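Local coordinates for protein gamma-glutamyl-gamma-aminobutyrate hydrolase PuuD (Escherichia coli, PDB 6VTV) that hydrolyses the gamma-glutamyl linkage of gamma-glutamyl-gamma-aminobutyrate, releasing glutamate and 4-aminobutanoate in the final step of the pathway from putrescine to 4-aminobutanoate, at residues B[27-32]-B[49-54]; B[70-75]-B[94-99]; B[120-125]-B[130-135]; B[111-116]-B[245-250]; B[99-104]-B[125-130]. All blocks are in the same frame, centred on the assembly; numbering follows the deposited sequence.

How the contacts relate
All five contacts lie in the class I glutamine amidotransferase-like domain. Contacts 1 to 4 are buried and contact 5 only partly so, but their chemistry differs. Contact 1, at the dimer interface, and contact 2, beside the predicted nucleophile, are polar: each rests on one long side chain that reaches the backbone of the other segment. Contact 3 mixes a backbone bond at a helix end with aliphatic packing. Contacts 4 and 5 are apolar. Helix 94-109 serves contacts 2 and 5, helix 119-127 serves contacts 3 and 5, and the salt bridge of Arg96 with Glu123 ties contact 2 to contact 3. Contact 4 lies about 21 Å, centre to centre, from contacts 1 and 3.

Contact 1 of 5, residues B[27-32]-B[49-54]; sequences ATQTLQ and LPHALA
Gln29 reaches His51 through a folded side chain: CG lies beside the backbone N, and a bend about the CB-CG bond (chi2 -82°) swings the terminal amide across to the 3-10 turn of 51-54. His51 likewise carries its CG beside its own backbone N, which turns one face of its ring to the oxygen of that amide. The Gln29 amide and the His51 ring are close to perpendicular, with planes 82° apart. Atom OE1 of Gln29 sits 3.1 Å above the plane of the His51 ring, displaced toward its rim, and comes within 3.2 Å of His51 CD2. The same oxygen accepts a hydrogen bond from His51 N at 2.9 Å; the N-H approaches from above the carbonyl plane of the amide and the bond is clearly bent (145° at the hydrogen). One glutamine oxygen thus meets both the first turn of the 3-10 segment and the imidazole. Strand 26-32 forms a beta hairpin with strand 13-23, and in the homodimer its other edge pairs antiparallel with a strand of the second subunit, so that the sheet continues across the interface. Segment 49-54 leaves the parallel strand 45-49 and leads toward helix 56-62. Pro50 also borders the amide oxygen, its CA 3.3 Å from Gln29 OE1, while its ring packs on Leu36 of the second subunit. The other end of the amide is held from across the interface, where Gln29 NE2 hydrogen-bonds Glu33 of the second subunit. His51 NE2 is bonded to the carbonyl oxygen of Met18 in strand 13-23.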
# COMPACT_ATOMS: atom_id res chain seq x y z
N ALA B 27 -11.12 3.08 -8.61
CA ALA B 27 -9.72 3.48 -8.61
C ALA B 27 -9.01 2.88 -7.40
O ALA B 27 -9.50 2.96 -6.27
CB ALA B 27 -9.61 5.01 -8.58
N THR B 28 -7.85 2.27 -7.65
CA THR B 28 -7.16 1.50 -6.63
C THR B 28 -5.67 1.80 -6.68
O THR B 28 -5.09 1.94 -7.76
CB THR B 28 -7.40 -0.01 -6.81
OG1 THR B 28 -8.81 -0.26 -6.89
CG2 THR B 28 -6.82 -0.79 -5.64
N GLN B 29 -5.06 1.90 -5.50
CA GLN B 29 -3.62 1.99 -5.37
C GLN B 29 -3.05 0.59 -5.18
O GLN B 29 -3.53 -0.17 -4.33
CB GLN B 29 -3.23 2.90 -4.20
CG GLN B 29 -3.72 4.33 -4.35
CD GLN B 29 -2.80 5.17 -5.21
OE1 GLN B 29 -1.64 5.39 -4.87
NE2 GLN B 29 -3.32 5.64 -6.34
N THR B 30 -2.04 0.24 -5.98
CA THR B 30 -1.55 -1.12 -6.04
C THR B 30 -0.04 -1.17 -5.81
O THR B 30 0.68 -0.19 -6.03
CB THR B 30 -1.87 -1.78 -7.39
OG1 THR B 30 -1.07 -1.19 -8.41
CG2 THR B 30 -3.35 -1.60 -7.74
N LEU B 31 0.42 -2.34 -5.38
CA LEU B 31 1.85 -2.61 -5.21
C LEU B 31 2.06 -4.10 -5.38
O LEU B 31 1.56 -4.89 -4.58
CB LEU B 31 2.34 -2.14 -3.84
CG LEU B 31 3.81 -2.44 -3.52
CD1 LEU B 31 4.72 -1.90 -4.61
CD2 LEU B 31 4.17 -1.86 -2.17
N GLN B 32 2.80 -4.48 -6.42
CA GLN B 32 3.04 -5.90 -6.68
C GLN B 32 3.83 -6.53 -5.54
O GLN B 32 4.75 -5.92 -4.98
CB GLN B 32 3.79 -6.07 -8.01
CG GLN B 32 2.91 -5.88 -9.23
CD GLN B 32 3.64 -6.19 -10.52
OE1 GLN B 32 4.87 -6.18 -10.57
NE2 GLN B 32 2.88 -6.46 -11.58
N LEU B 49 2.97 3.76 -0.15
CA LEU B 49 2.63 5.18 -0.12
C LEU B 49 1.61 5.50 -1.20
O LEU B 49 1.95 5.44 -2.39
CB LEU B 49 3.89 6.03 -0.30
CG LEU B 49 5.08 5.66 0.59
CD1 LEU B 49 6.30 6.48 0.22
CD2 LEU B 49 4.73 5.85 2.06
N PRO B 50 0.38 5.86 -0.84
CA PRO B 50 -0.60 6.26 -1.86
C PRO B 50 -0.25 7.60 -2.48
O PRO B 50 0.49 8.41 -1.92
CB PRO B 50 -1.92 6.34 -1.08
CG PRO B 50 -1.65 5.70 0.25
CD PRO B 50 -0.19 5.84 0.51
N HIS B 51 -0.83 7.84 -3.66
CA HIS B 51 -0.54 9.05 -4.42
C HIS B 51 -1.02 10.31 -3.72
O HIS B 51 -0.49 11.39 -3.98
CB HIS B 51 -1.18 8.96 -5.81
CG HIS B 51 -0.61 7.86 -6.66
ND1 HIS B 51 -1.19 7.47 -7.85
CD2 HIS B 51 0.48 7.07 -6.49
CE1 HIS B 51 -0.48 6.48 -8.38
NE2 HIS B 51 0.53 6.22 -7.58
N ALA B 52 -2.02 10.20 -2.84
CA ALA B 52 -2.50 11.37 -2.11
C ALA B 52 -1.43 11.95 -1.19
O ALA B 52 -1.52 13.12 -0.82
CB ALA B 52 -3.74 11.01 -1.30
N LEU B 53 -0.42 11.15 -0.82
CA LEU B 53 0.66 11.64 0.03
C LEU B 53 1.57 12.62 -0.69
O LEU B 53 2.43 13.23 -0.04
CB LEU B 53 1.48 10.46 0.55
CG LEU B 53 0.70 9.49 1.44
CD1 LEU B 53 1.64 8.47 2.06
CD2 LEU B 53 -0.05 10.25 2.51
N ALA B 54 1.41 12.80 -2.00
CA ALA B 54 2.18 13.81 -2.72
C ALA B 54 1.84 15.22 -2.26
O ALA B 54 2.57 16.16 -2.59
CB ALA B 54 1.94 13.68 -4.23

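Contact 2 of 5, residues B[70-75]-B[94-99]; sequences YLPGSP and PGRDLL
Arg96 points its guanidinium end-on at the carbonyl oxygen of Pro72. That oxygen lies at the edge of the group, near its plane, 2.4 Å from Arg96 NH2 by a hydrogen bond whose modelled length is very short, so the exact distance is doubtful. A second, weak bond runs from Arg96 NH1 to the same oxygen at 3.1 Å, with an angle of only 120° at the hydrogen, and the position of NH1 is itself less certain. The Pro72 ring crosses the arginine obliquely, its CD 3.9 Å from Arg96 NH2, and Ser74 CB stands 4.0 Å from Arg96 NH1, so aliphatic carbon borders the charged group. In the next shell, Glu123 of helix 119-127 forms a salt bridge with Arg96 NE, which would fix the rotation of the guanidinium and balance its charge. Arg96 starts from the first turn of helix 94-109, with CG opposite the backbone N (chi1 158°) and a bend at chi2 that carries the guanidinium to Pro72. Further out, Leu71 ends a parallel strand and is bonded through its backbone to Phe115 and Ile117. The loop that follows carries Gly73 to about 4 Å from the side chains of Cys118 and His226, the predicted nucleophile and active-site histidine. In class I glutamine amidotransferases such a loop commonly lends a backbone N-H to the oxyanion hole, consistent with the place of Gly73.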
# COMPACT_ATOMS: atom_id res chain seq x y z
N TYR B 70 11.65 3.59 -2.10
CA TYR B 70 11.64 2.42 -2.98
C TYR B 70 10.71 2.72 -4.15
O TYR B 70 9.50 2.88 -3.96
CB TYR B 70 11.19 1.18 -2.21
CG TYR B 70 11.28 -0.14 -2.95
CD1 TYR B 70 12.29 -0.38 -3.87
CD2 TYR B 70 10.36 -1.15 -2.69
CE1 TYR B 70 12.37 -1.60 -4.54
CE2 TYR B 70 10.43 -2.36 -3.35
CZ TYR B 70 11.43 -2.58 -4.27
OH TYR B 70 11.49 -3.80 -4.92
N LEU B 71 11.28 2.79 -5.35
CA LEU B 71 10.51 3.10 -6.56
C LEU B 71 10.37 1.85 -7.41
O LEU B 71 11.28 1.52 -8.18
CB LEU B 71 11.19 4.22 -7.36
CG LEU B 71 11.44 5.56 -6.66
CD1 LEU B 71 12.02 6.55 -7.65
CD2 LEU B 71 10.16 6.10 -6.04
N PRO B 72 9.25 1.13 -7.33
CA PRO B 72 9.09 -0.07 -8.14
C PRO B 72 8.87 0.26 -9.61
O PRO B 72 8.55 1.39 -9.98
CB PRO B 72 7.85 -0.75 -7.55
CG PRO B 72 7.57 -0.03 -6.25
CD PRO B 72 8.11 1.35 -6.43
N GLY B 73 9.06 -0.75 -10.45
CA GLY B 73 8.68 -0.64 -11.84
C GLY B 73 7.18 -0.73 -12.02
O GLY B 73 6.42 -0.99 -11.09
N SER B 74 6.74 -0.50 -13.26
CA SER B 74 5.32 -0.49 -13.58
C SER B 74 5.15 -0.46 -15.09
O SER B 74 6.02 0.06 -15.81
CB SER B 74 4.63 0.72 -12.94
OG SER B 74 3.26 0.77 -13.27
N PRO B 75 4.05 -0.99 -15.63
CA PRO B 75 3.80 -0.86 -17.07
C PRO B 75 3.64 0.58 -17.53
O PRO B 75 3.85 0.86 -18.72
CB PRO B 75 2.51 -1.66 -17.29
CG PRO B 75 2.45 -2.60 -16.15
CD PRO B 75 3.06 -1.88 -14.98
N PRO B 94 -0.45 9.70 -14.01
CA PRO B 94 -0.09 11.05 -13.54
C PRO B 94 0.02 11.15 -12.03
O PRO B 94 0.86 11.92 -11.53
CB PRO B 94 -1.23 11.92 -14.08
CG PRO B 94 -1.77 11.15 -15.26
CD PRO B 94 -1.67 9.72 -14.84
N GLY B 95 -0.78 10.38 -11.29
CA GLY B 95 -0.67 10.42 -9.84
C GLY B 95 0.66 9.91 -9.33
O GLY B 95 1.27 10.51 -8.45
N ARG B 96 1.14 8.79 -9.89
CA ARG B 96 2.45 8.29 -9.51
C ARG B 96 3.55 9.26 -9.92
O ARG B 96 4.51 9.48 -9.16
CB ARG B 96 2.70 6.91 -10.12
CG ARG B 96 4.18 6.56 -10.22
CD ARG B 96 4.47 5.11 -9.90
NE ARG B 96 5.91 4.89 -9.83
CZ ARG B 96 6.48 3.69 -9.67
NH1 ARG B 96 5.73 2.61 -9.55
NH2 ARG B 96 7.80 3.59 -9.62
N ASP B 97 3.44 9.84 -11.12
CA ASP B 97 4.37 10.88 -11.54
C ASP B 97 4.48 11.98 -10.50
O ASP B 97 5.58 12.40 -10.12
CB ASP B 97 3.93 11.47 -12.88
CG ASP B 97 4.27 10.57 -14.06
OD1 ASP B 97 4.88 9.50 -13.85
OD2 ASP B 97 3.91 10.94 -15.20
N LEU B 98 3.33 12.46 -10.02
CA LEU B 98 3.32 13.53 -9.03
C LEU B 98 4.04 13.11 -7.75
O LEU B 98 4.90 13.84 -7.24
CB LEU B 98 1.88 13.93 -8.72
CG LEU B 98 1.64 15.33 -8.14
CD1 LEU B 98 2.01 16.40 -9.16
CD2 LEU B 98 0.20 15.47 -7.69
N LEU B 99 3.71 11.93 -7.23
CA LEU B 99 4.33 11.46 -5.99
C LEU B 99 5.81 11.15 -6.20
O LEU B 99 6.64 11.48 -5.35
CB LEU B 99 3.59 10.23 -5.46
CG LEU B 99 4.18 9.59 -4.20
CD1 LEU B 99 4.16 10.58 -3.04
CD2 LEU B 99 3.44 8.31 -3.83

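Contact 3 of 5, residues B[120-125]-B[130-135]; sequences GLQELV and GSLHRK
The helix that follows the predicted nucleophile Cys118, residues 119-127, ends here and the chain folds back along it: Val125 and Gln122 face Gly130 and Leu132. Gly130 N donates a hydrogen bond of 2.7 Å to Val125 O, with 143° at the hydrogen. This closes the last turn and brings the two CA atoms within 4.9 Å. Val125 sends CG1 out from the helix, opposite its backbone N (chi1 169°), and that methyl rests 3.6 Å from Ser131 O; Gly130, having no side chain, lets the chain pass close beside it. The helix is the one that follows the nucleophile elbow of class I glutamine amidotransferases, where a strand, here 114-117, leads into it through a sharp turn at the cysteine. Beyond the helix end, Leu132 lies in the short strand 132-133, which pairs antiparallel with strand 190-191. Both its methyls rest against the start of the Gln122 side chain, CD1 and CD2 of Leu132 each 3.8 Å from Gln122 CB, and the two side chains cross at about a right angle. Leu132 CD2 is also 4.2 Å from Val125 CG1, so the leucine sits against both helical residues. The side chain of Gln122 lies about 5 Å from that of Cys118. On the other side of the returning chain, Ser131 OG is hydrogen-bonded to Val193 N.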
# COMPACT_ATOMS: atom_id res chain seq x y z
N GLY B 120 11.19 3.37 -12.03
CA GLY B 120 11.84 4.21 -11.04
C GLY B 120 13.12 4.84 -11.56
O GLY B 120 13.38 6.02 -11.29
N LEU B 121 13.93 4.07 -12.28
CA LEU B 121 15.12 4.65 -12.92
C LEU B 121 14.73 5.78 -13.86
O LEU B 121 15.35 6.85 -13.85
CB LEU B 121 15.90 3.56 -13.66
CG LEU B 121 17.03 4.03 -14.59
CD1 LEU B 121 18.21 3.09 -14.52
CD2 LEU B 121 16.55 4.16 -16.04
N GLN B 122 13.70 5.55 -14.68
CA GLN B 122 13.23 6.60 -15.57
C GLN B 122 12.68 7.79 -14.80
O GLN B 122 12.81 8.93 -15.23
CB GLN B 122 12.17 6.03 -16.52
CG GLN B 122 12.68 4.87 -17.37
CD GLN B 122 11.57 4.10 -18.06
OE1 GLN B 122 10.39 4.33 -17.80
NE2 GLN B 122 11.94 3.17 -18.93
N GLU B 123 12.06 7.53 -13.64
CA GLU B 123 11.65 8.63 -12.77
C GLU B 123 12.86 9.38 -12.23
O GLU B 123 12.84 10.62 -12.15
CB GLU B 123 10.80 8.09 -11.62
CG GLU B 123 9.39 7.70 -12.03
CD GLU B 123 8.67 6.89 -10.97
OE1 GLU B 123 9.34 6.36 -10.07
OE2 GLU B 123 7.43 6.79 -11.04
N LEU B 124 13.93 8.66 -11.88
CA LEU B 124 15.15 9.31 -11.40
C LEU B 124 15.76 10.19 -12.48
O LEU B 124 16.19 11.32 -12.22
CB LEU B 124 16.16 8.25 -10.95
CG LEU B 124 16.54 8.19 -9.47
CD1 LEU B 124 17.86 7.44 -9.30
CD2 LEU B 124 16.64 9.59 -8.88
N VAL B 125 15.82 9.67 -13.71
CA VAL B 125 16.43 10.42 -14.81
C VAL B 125 15.64 11.70 -15.09
O VAL B 125 16.21 12.78 -15.27
CB VAL B 125 16.54 9.54 -16.06
CG1 VAL B 125 16.92 10.37 -17.28
CG2 VAL B 125 17.55 8.42 -15.83
N GLY B 130 16.84 14.92 -16.80
CA GLY B 130 17.10 14.15 -17.99
C GLY B 130 15.85 13.95 -18.83
O GLY B 130 14.80 14.54 -18.60
N SER B 131 15.99 13.08 -19.83
CA SER B 131 14.91 12.77 -20.76
C SER B 131 14.93 11.29 -21.08
O SER B 131 15.87 10.57 -20.73
CB SER B 131 15.02 13.60 -22.04
OG SER B 131 16.23 13.33 -22.72
N LEU B 132 13.89 10.83 -21.77
CA LEU B 132 13.71 9.41 -22.06
C LEU B 132 13.49 9.19 -23.55
O LEU B 132 12.97 10.05 -24.26
CB LEU B 132 12.52 8.83 -21.30
CG LEU B 132 12.44 9.09 -19.79
CD1 LEU B 132 11.15 8.52 -19.23
CD2 LEU B 132 13.65 8.48 -19.09
N HIS B 133 13.91 8.01 -24.01
CA HIS B 133 13.47 7.50 -25.30
C HIS B 133 12.05 6.97 -25.14
O HIS B 133 11.80 6.10 -24.30
CB HIS B 133 14.39 6.38 -25.79
CG HIS B 133 15.72 6.86 -26.27
ND1 HIS B 133 15.88 7.53 -27.47
CD2 HIS B 133 16.96 6.75 -25.74
CE1 HIS B 133 17.16 7.82 -27.64
NE2 HIS B 133 17.84 7.35 -26.60
N ARG B 134 11.11 7.49 -25.93
CA ARG B 134 9.73 7.04 -25.80
C ARG B 134 9.46 5.73 -26.53
O ARG B 134 8.51 5.03 -26.18
CB ARG B 134 8.78 8.13 -26.30
CG ARG B 134 8.72 9.33 -25.37
CD ARG B 134 8.24 10.59 -26.08
NE ARG B 134 6.80 10.58 -26.31
CZ ARG B 134 6.10 11.66 -26.65
NH1 ARG B 134 6.70 12.83 -26.79
NH2 ARG B 134 4.79 11.56 -26.84
N LYS B 135 10.27 5.39 -27.53
CA LYS B 135 10.12 4.16 -28.30
C LYS B 135 11.52 3.63 -28.61
O LYS B 135 12.12 4.00 -29.62
CB LYS B 135 9.31 4.39 -29.58
CG LYS B 135 7.88 4.83 -29.36
CD LYS B 135 7.01 3.68 -28.86
CE LYS B 135 6.65 2.73 -29.99
NZ LYS B 135 5.86 1.57 -29.49

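Contact 4 of 5, residues B[111-116]-B[245-250]; sequences RIPIFA and ITACQH
Pro113, just ahead of the central parallel strand 114-117, meets Ala247 and Cys248 of helix 235-254, which packs against the sheet in this alpha/beta amidotransferase domain. The tight part is confined to the proline ring. Its CB touches Cys248 SG at 3.9 Å and Ala247 CB at 4.1 Å, so the ring lies against two successive residues of the helix. Cys248 holds SG beside its own backbone N (chi1 -56°), which brings the sulfur to the proline CB. Phe244 and His251 of the same helix also pack on Pro113, and its backbone is bonded to Ile69 in the neighbouring strand 68-71. Nothing polar joins the two segments, and the contact buries only 112 Å² in all. Deeper in the sheet, Phe115 packs edge-to-face with Phe241 of the helix. The loose side lies toward the surface, where Arg111 and His250 are both exposed. Arg111, the first residue past helix 94-109 to leave helical backbone angles, has positive phi, and its NH2 stays 6.6 Å from His250 NE2, without contact. Against the helix backbone the proline comes closer still, with Pro113 CG 3.6 Å from Ala247 O.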
# COMPACT_ATOMS: atom_id res chain seq x y z
N ARG B 111 19.04 13.47 1.76
CA ARG B 111 20.02 12.40 1.65
C ARG B 111 19.44 11.06 2.13
O ARG B 111 20.14 10.24 2.73
CB ARG B 111 21.31 12.75 2.41
CG ARG B 111 21.75 14.19 2.19
CD ARG B 111 23.23 14.42 2.45
NE ARG B 111 23.82 13.43 3.35
CZ ARG B 111 24.96 12.80 3.10
NH1 ARG B 111 25.64 13.05 2.00
NH2 ARG B 111 25.43 11.91 3.97
N ILE B 112 18.16 10.85 1.86
CA ILE B 112 17.52 9.57 2.16
C ILE B 112 17.84 8.59 1.04
O ILE B 112 17.73 8.94 -0.14
CB ILE B 112 16.01 9.76 2.30
CG1 ILE B 112 15.69 10.76 3.41
CG2 ILE B 112 15.32 8.42 2.57
CD1 ILE B 112 14.23 11.16 3.47
N PRO B 113 18.26 7.36 1.36
CA PRO B 113 18.60 6.40 0.31
C PRO B 113 17.41 6.10 -0.59
O PRO B 113 16.26 6.03 -0.14
CB PRO B 113 19.03 5.15 1.10
CG PRO B 113 19.49 5.68 2.41
CD PRO B 113 18.58 6.85 2.71
N ILE B 114 17.69 5.94 -1.88
CA ILE B 114 16.69 5.64 -2.89
C ILE B 114 17.15 4.43 -3.69
O ILE B 114 18.31 4.35 -4.10
CB ILE B 114 16.43 6.84 -3.83
CG1 ILE B 114 16.13 8.11 -3.04
CG2 ILE B 114 15.30 6.53 -4.80
CD1 ILE B 114 16.03 9.35 -3.90
N PHE B 115 16.23 3.50 -3.92
CA PHE B 115 16.46 2.38 -4.83
C PHE B 115 15.30 2.33 -5.81
O PHE B 115 14.14 2.16 -5.40
CB PHE B 115 16.59 1.05 -4.08
CG PHE B 115 17.00 -0.10 -4.96
CD1 PHE B 115 17.95 0.08 -5.95
CD2 PHE B 115 16.45 -1.35 -4.79
CE1 PHE B 115 18.34 -0.97 -6.76
CE2 PHE B 115 16.83 -2.41 -5.60
CZ PHE B 115 17.77 -2.22 -6.58
N ALA B 116 15.60 2.49 -7.10
CA ALA B 116 14.60 2.63 -8.14
C ALA B 116 14.74 1.52 -9.17
O ALA B 116 15.86 1.15 -9.54
CB ALA B 116 14.71 4.00 -8.81
N ILE B 245 19.49 -1.70 1.78
CA ILE B 245 19.13 -1.75 3.20
C ILE B 245 20.30 -1.33 4.07
O ILE B 245 20.12 -0.63 5.08
CB ILE B 245 18.62 -3.16 3.56
CG1 ILE B 245 17.33 -3.47 2.81
CG2 ILE B 245 18.39 -3.28 5.05
CD1 ILE B 245 16.23 -2.46 3.05
N THR B 246 21.52 -1.72 3.70
CA THR B 246 22.70 -1.28 4.43
C THR B 246 22.83 0.23 4.39
O THR B 246 23.24 0.86 5.39
CB THR B 246 23.95 -1.94 3.84
OG1 THR B 246 23.86 -3.36 3.96
CG2 THR B 246 25.21 -1.45 4.56
N ALA B 247 22.50 0.85 3.26
CA ALA B 247 22.53 2.30 3.16
C ALA B 247 21.49 2.94 4.06
O ALA B 247 21.76 3.97 4.69
CB ALA B 247 22.31 2.73 1.71
N CYS B 248 20.30 2.35 4.15
CA CYS B 248 19.28 2.86 5.05
C CYS B 248 19.71 2.72 6.50
O CYS B 248 19.47 3.62 7.32
CB CYS B 248 17.96 2.14 4.80
SG CYS B 248 17.39 2.24 3.09
N GLN B 249 20.36 1.61 6.85
CA GLN B 249 20.95 1.48 8.18
C GLN B 249 21.98 2.57 8.43
O GLN B 249 22.01 3.17 9.51
CB GLN B 249 21.60 0.11 8.34
CG GLN B 249 20.61 -1.04 8.46
CD GLN B 249 21.31 -2.38 8.50
OE1 GLN B 249 21.83 -2.85 7.49
NE2 GLN B 249 21.32 -3.01 9.67
N HIS B 250 22.83 2.84 7.43
CA HIS B 250 23.80 3.92 7.56
C HIS B 250 23.10 5.27 7.68
O HIS B 250 23.53 6.14 8.44
CB HIS B 250 24.75 3.91 6.37
CG HIS B 250 25.98 4.75 6.56
ND1 HIS B 250 26.84 4.58 7.62
CD2 HIS B 250 26.49 5.77 5.82
CE1 HIS B 250 27.83 5.45 7.52
NE2 HIS B 250 27.64 6.18 6.44

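Contact 5 of 5, residues B[99-104]-B[125-130]; sequences LSMAII and VVATGG
Two helices of the amidotransferase domain, 94-109 and 119-127, meet at the last turn of the second one, where Met101 and Ile104 close on Ala127. The two helices lie on either side of strand 114-117 in the chain sequence, as successive helices of the alpha/beta fold. Helix 119-127 ends in a Schellman motif: Gly129, with positive phi, is its C-prime residue, Gly129 N bonds to Val126 O, and the Gly130 bond to Val125 completes the pattern. Ala127 is central to the contact, its small methyl directed at the other helix and its CA only 5.7 Å from that of Met101. The methionine side chain is folded, with CG beside the backbone N (chi1 -64°) and a further bend at chi2, and this turns its sulfur onto the alanine. Met101 SD lies 3.7 Å from Ala127 CB and, more loosely, 4.4 Å from Val126 CG1. Glu123, one turn earlier on that helix, also packs against Met101 and Ile104, and its carboxylate is hydrogen-bonded with Ser100 OG. Ile104 approaches the same methyl from the next turn of its helix, with CG2 3.8 Å and CD1 4.0 Å from Ala127 CB.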
# COMPACT_ATOMS: atom_id res chain seq x y z
N LEU B 99 3.71 11.93 -7.23
CA LEU B 99 4.33 11.46 -5.99
C LEU B 99 5.81 11.15 -6.20
O LEU B 99 6.64 11.48 -5.35
CB LEU B 99 3.59 10.23 -5.46
CG LEU B 99 4.18 9.59 -4.20
CD1 LEU B 99 4.16 10.58 -3.04
CD2 LEU B 99 3.44 8.31 -3.83
N SER B 100 6.15 10.51 -7.32
CA SER B 100 7.54 10.13 -7.57
C SER B 100 8.44 11.35 -7.67
O SER B 100 9.51 11.40 -7.04
CB SER B 100 7.64 9.29 -8.84
OG SER B 100 6.99 8.04 -8.68
N MET B 101 8.04 12.35 -8.45
CA MET B 101 8.84 13.56 -8.59
C MET B 101 9.02 14.26 -7.25
O MET B 101 10.12 14.71 -6.91
CB MET B 101 8.21 14.51 -9.60
CG MET B 101 8.14 13.97 -11.02
SD MET B 101 9.75 13.51 -11.69
CE MET B 101 9.50 11.77 -12.01
N ALA B 102 7.95 14.34 -6.45
CA ALA B 102 8.03 15.05 -5.18
C ALA B 102 8.91 14.31 -4.19
O ALA B 102 9.74 14.92 -3.51
CB ALA B 102 6.62 15.25 -4.61
N ILE B 103 8.76 12.98 -4.10
CA ILE B 103 9.49 12.25 -3.08
C ILE B 103 10.96 12.05 -3.47
O ILE B 103 11.82 11.92 -2.59
CB ILE B 103 8.79 10.91 -2.77
CG1 ILE B 103 9.18 10.41 -1.38
CG2 ILE B 103 9.12 9.87 -3.83
CD1 ILE B 103 8.22 9.41 -0.80
N ILE B 104 11.27 12.05 -4.77
CA ILE B 104 12.67 11.98 -5.18
C ILE B 104 13.40 13.27 -4.79
O ILE B 104 14.44 13.23 -4.14
CB ILE B 104 12.79 11.71 -6.69
CG1 ILE B 104 12.38 10.27 -7.02
CG2 ILE B 104 14.21 11.97 -7.17
CD1 ILE B 104 12.20 10.03 -8.51
N VAL B 125 15.82 9.67 -13.71
CA VAL B 125 16.43 10.42 -14.81
C VAL B 125 15.64 11.70 -15.09
O VAL B 125 16.21 12.78 -15.27
CB VAL B 125 16.54 9.54 -16.06
CG1 VAL B 125 16.92 10.37 -17.28
CG2 VAL B 125 17.55 8.42 -15.83
N VAL B 126 14.31 11.59 -15.11
CA VAL B 126 13.48 12.76 -15.41
C VAL B 126 13.50 13.75 -14.25
O VAL B 126 13.53 14.97 -14.46
CB VAL B 126 12.05 12.32 -15.77
CG1 VAL B 126 11.13 13.52 -15.89
CG2 VAL B 126 12.06 11.52 -17.07
N ALA B 127 13.50 13.25 -13.01
CA ALA B 127 13.43 14.14 -11.86
C ALA B 127 14.67 15.02 -11.74
O ALA B 127 14.58 16.14 -11.22
CB ALA B 127 13.23 13.34 -10.58
N THR B 128 15.82 14.54 -12.21
CA THR B 128 17.07 15.28 -12.09
C THR B 128 17.42 16.05 -13.36
O THR B 128 18.54 16.56 -13.47
CB THR B 128 18.20 14.32 -11.72
OG1 THR B 128 18.17 13.18 -12.59
CG2 THR B 128 18.05 13.86 -10.28
N GLY B 129 16.49 16.16 -14.31
CA GLY B 129 16.68 16.99 -15.48
C GLY B 129 16.95 16.25 -16.78
O GLY B 129 17.25 16.90 -17.78
N GLY B 130 16.84 14.92 -16.80
CA GLY B 130 17.10 14.15 -17.99
C GLY B 130 15.85 13.95 -18.83
O GLY B 130 14.80 14.54 -18.60